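Local coordinates for probable transcriptional regulatory protein, Rv1404 (Mycobacterium tuberculosis, PDB 2NYX) that probably binds DNA and regulates transcription as a dimeric member of the MarR family of winged helix-turn-helix proteins, at residues 49-54 with 103-108. Numbering follows the deposited sequence.
Sequences RTLVIL and AALTKR
Leu105 reaches out from the end of its strand and lays its branched end between Leu51 and Leu54, which stand one turn apart on the helix. Its CD2 meets CD2 of Leu51 at 3.6 Å, the two side chains crossing at about a right angle, while its CG rests 3.8 Å from CB of Leu54. The remaining methyl, CD1, lies 3.6 Å from the backbone O of Leu51, so the leucine packs on the helix backbone as well as on its side chains. The CB of Leu54 is directed toward the strand: with CG beside the backbone N (chi1 -73°), its two methyls extend over Ala103, CD2 coming to 3.3 Å from Ala103 O and CD1 to 4.3 Å from Ala103 CB. Segment 49-54 crosses strand residues 103-105 at 88°, nearly perpendicular, in the winged helix-turn-helix fold of MarR proteins, where this strand is the middle one of a small antiparallel sheet, with backbone hydrogen bonds between Ala103 and Ile60 on one side and between Ala104 and Asp90 on the other. Ile89 also packs on Leu54, and Val112 and Val113 of helix 107-128 on Leu51, extending the apolar core. No direct hydrogen bond joins the two segments; a water accepts from Leu105 N at 2.8 Å and donates only weakly to Leu54 O, giving the buried amide of Leu105 a partner.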
loop_
_atom_site.group_PDB
_atom_site.type_symbol
_atom_site.label_atom_id
_atom_site.label_comp_id
_atom_site.label_asym_id
_atom_site.label_seq_id
_atom_site.Cartn_x
_atom_site.Cartn_y
_atom_site.Cartn_z
ATOM N N ARG B 49 -8.087 2.147 -1.921
ATOM C CA ARG B 49 -8.508 2.255 -0.528
ATOM C C ARG B 49 -9.937 2.826 -0.405
ATOM O O ARG B 49 -10.759 2.306 0.356
ATOM C CB ARG B 49 -7.485 3.069 0.282
ATOM C CG ARG B 49 -7.813 3.216 1.760
ATOM C CD ARG B 49 -7.948 1.857 2.437
ATOM N NE ARG B 49 -8.569 1.935 3.755
ATOM C CZ ARG B 49 -8.799 0.879 4.532
ATOM N NH1 ARG B 49 -8.441 -0.333 4.134
ATOM N NH2 ARG B 49 -9.374 1.025 5.711
ATOM N N THR B 50 -10.225 3.878 -1.169
ATOM C CA THR B 50 -11.580 4.438 -1.288
ATOM C C THR B 50 -12.611 3.342 -1.535
ATOM O O THR B 50 -13.674 3.323 -0.912
ATOM C CB THR B 50 -11.656 5.471 -2.436
ATOM O OG1 THR B 50 -10.739 6.526 -2.173
ATOM C CG2 THR B 50 -13.041 6.066 -2.572
ATOM N N LEU B 51 -12.298 2.431 -2.449
ATOM C CA LEU B 51 -13.234 1.358 -2.788
ATOM C C LEU B 51 -13.448 0.403 -1.617
ATOM O O LEU B 51 -14.567 -0.004 -1.358
ATOM C CB LEU B 51 -12.784 0.596 -4.037
ATOM C CG LEU B 51 -12.578 1.360 -5.346
ATOM C CD1 LEU B 51 -12.208 0.398 -6.433
ATOM C CD2 LEU B 51 -13.814 2.121 -5.722
ATOM N N VAL B 52 -12.378 0.077 -0.899
ATOM C CA VAL B 52 -12.461 -0.833 0.234
ATOM C C VAL B 52 -13.251 -0.208 1.367
ATOM O O VAL B 52 -14.084 -0.873 1.993
ATOM C CB VAL B 52 -11.061 -1.275 0.730
ATOM C CG1 VAL B 52 -11.179 -2.118 2.001
ATOM C CG2 VAL B 52 -10.347 -2.049 -0.370
ATOM N N ILE B 53 -13.005 1.071 1.623
ATOM C CA ILE B 53 -13.777 1.796 2.630
ATOM C C ILE B 53 -15.264 1.743 2.272
ATOM O O ILE B 53 -16.113 1.531 3.146
ATOM C CB ILE B 53 -13.270 3.240 2.816
ATOM C CG1 ILE B 53 -11.780 3.225 3.169
ATOM C CG2 ILE B 53 -14.034 3.944 3.922
ATOM C CD1 ILE B 53 -11.201 4.580 3.527
ATOM N N LEU B 54 -15.573 1.878 0.985
ATOM C CA LEU B 54 -16.970 1.857 0.554
ATOM C C LEU B 54 -17.650 0.486 0.697
ATOM O O LEU B 54 -18.843 0.423 1.029
ATOM C CB LEU B 54 -17.162 2.483 -0.838
ATOM C CG LEU B 54 -17.026 4.013 -0.864
ATOM C CD1 LEU B 54 -17.132 4.557 -2.276
ATOM C CD2 LEU B 54 -18.060 4.689 0.035
ATOM N N ALA B 103 -21.557 8.709 -1.558
ATOM C CA ALA B 103 -20.768 7.888 -2.481
ATOM C C ALA B 103 -20.953 6.403 -2.172
ATOM O O ALA B 103 -20.921 5.993 -1.018
ATOM C CB ALA B 103 -19.293 8.260 -2.392
ATOM N N ALA B 104 -21.129 5.594 -3.204
ATOM C CA ALA B 104 -21.312 4.156 -3.011
ATOM C C ALA B 104 -20.724 3.354 -4.154
ATOM O O ALA B 104 -20.537 3.871 -5.256
ATOM C CB ALA B 104 -22.794 3.806 -2.820
ATOM N N LEU B 105 -20.439 2.085 -3.881
ATOM C CA LEU B 105 -19.882 1.201 -4.891
ATOM C C LEU B 105 -20.884 0.798 -5.955
ATOM O O LEU B 105 -22.073 0.628 -5.711
ATOM C CB LEU B 105 -19.285 -0.060 -4.266
ATOM C CG LEU B 105 -17.909 0.039 -3.614
ATOM C CD1 LEU B 105 -17.528 -1.300 -3.017
ATOM C CD2 LEU B 105 -16.848 0.515 -4.615
ATOM N N THR B 106 -20.340 0.637 -7.143
ATOM C CA THR B 106 -20.997 0.090 -8.293
ATOM C C THR B 106 -20.691 -1.411 -8.340
ATOM O O THR B 106 -19.768 -1.875 -7.676
ATOM C CB THR B 106 -20.442 0.841 -9.498
ATOM O OG1 THR B 106 -21.472 1.663 -10.058
ATOM C CG2 THR B 106 -19.908 -0.083 -10.530
ATOM N N LYS B 107 -21.468 -2.179 -9.098
ATOM C CA LYS B 107 -21.224 -3.624 -9.224
ATOM C C LYS B 107 -19.772 -3.911 -9.628
ATOM O O LYS B 107 -19.097 -4.743 -9.024
ATOM C CB LYS B 107 -22.180 -4.259 -10.234
ATOM C CG LYS B 107 -22.624 -5.687 -9.886
ATOM C CD LYS B 107 -21.458 -6.629 -9.511
ATOM C CE LYS B 107 -21.883 -7.717 -8.501
ATOM N NZ LYS B 107 -22.307 -7.200 -7.149
ATOM N N ARG B 108 -19.321 -3.207 -10.661
ATOM C CA ARG B 108 -17.968 -3.286 -11.174
ATOM C C ARG B 108 -16.969 -2.883 -10.108
ATOM O O ARG B 108 -15.925 -3.507 -9.984
ATOM C CB ARG B 108 -17.855 -2.404 -12.414
ATOM C CG ARG B 108 -16.465 -1.991 -12.803
ATOM C CD ARG B 108 -16.309 -2.031 -14.303
ATOM N NE ARG B 108 -15.695 -0.814 -14.819
ATOM C CZ ARG B 108 -16.142 -0.139 -15.875
ATOM N NH1 ARG B 108 -17.206 -0.572 -16.551
ATOM N NH2 ARG B 108 -15.510 0.965 -16.269
HETATM O O HOH W 1 -21.084 1.025 -1.408
#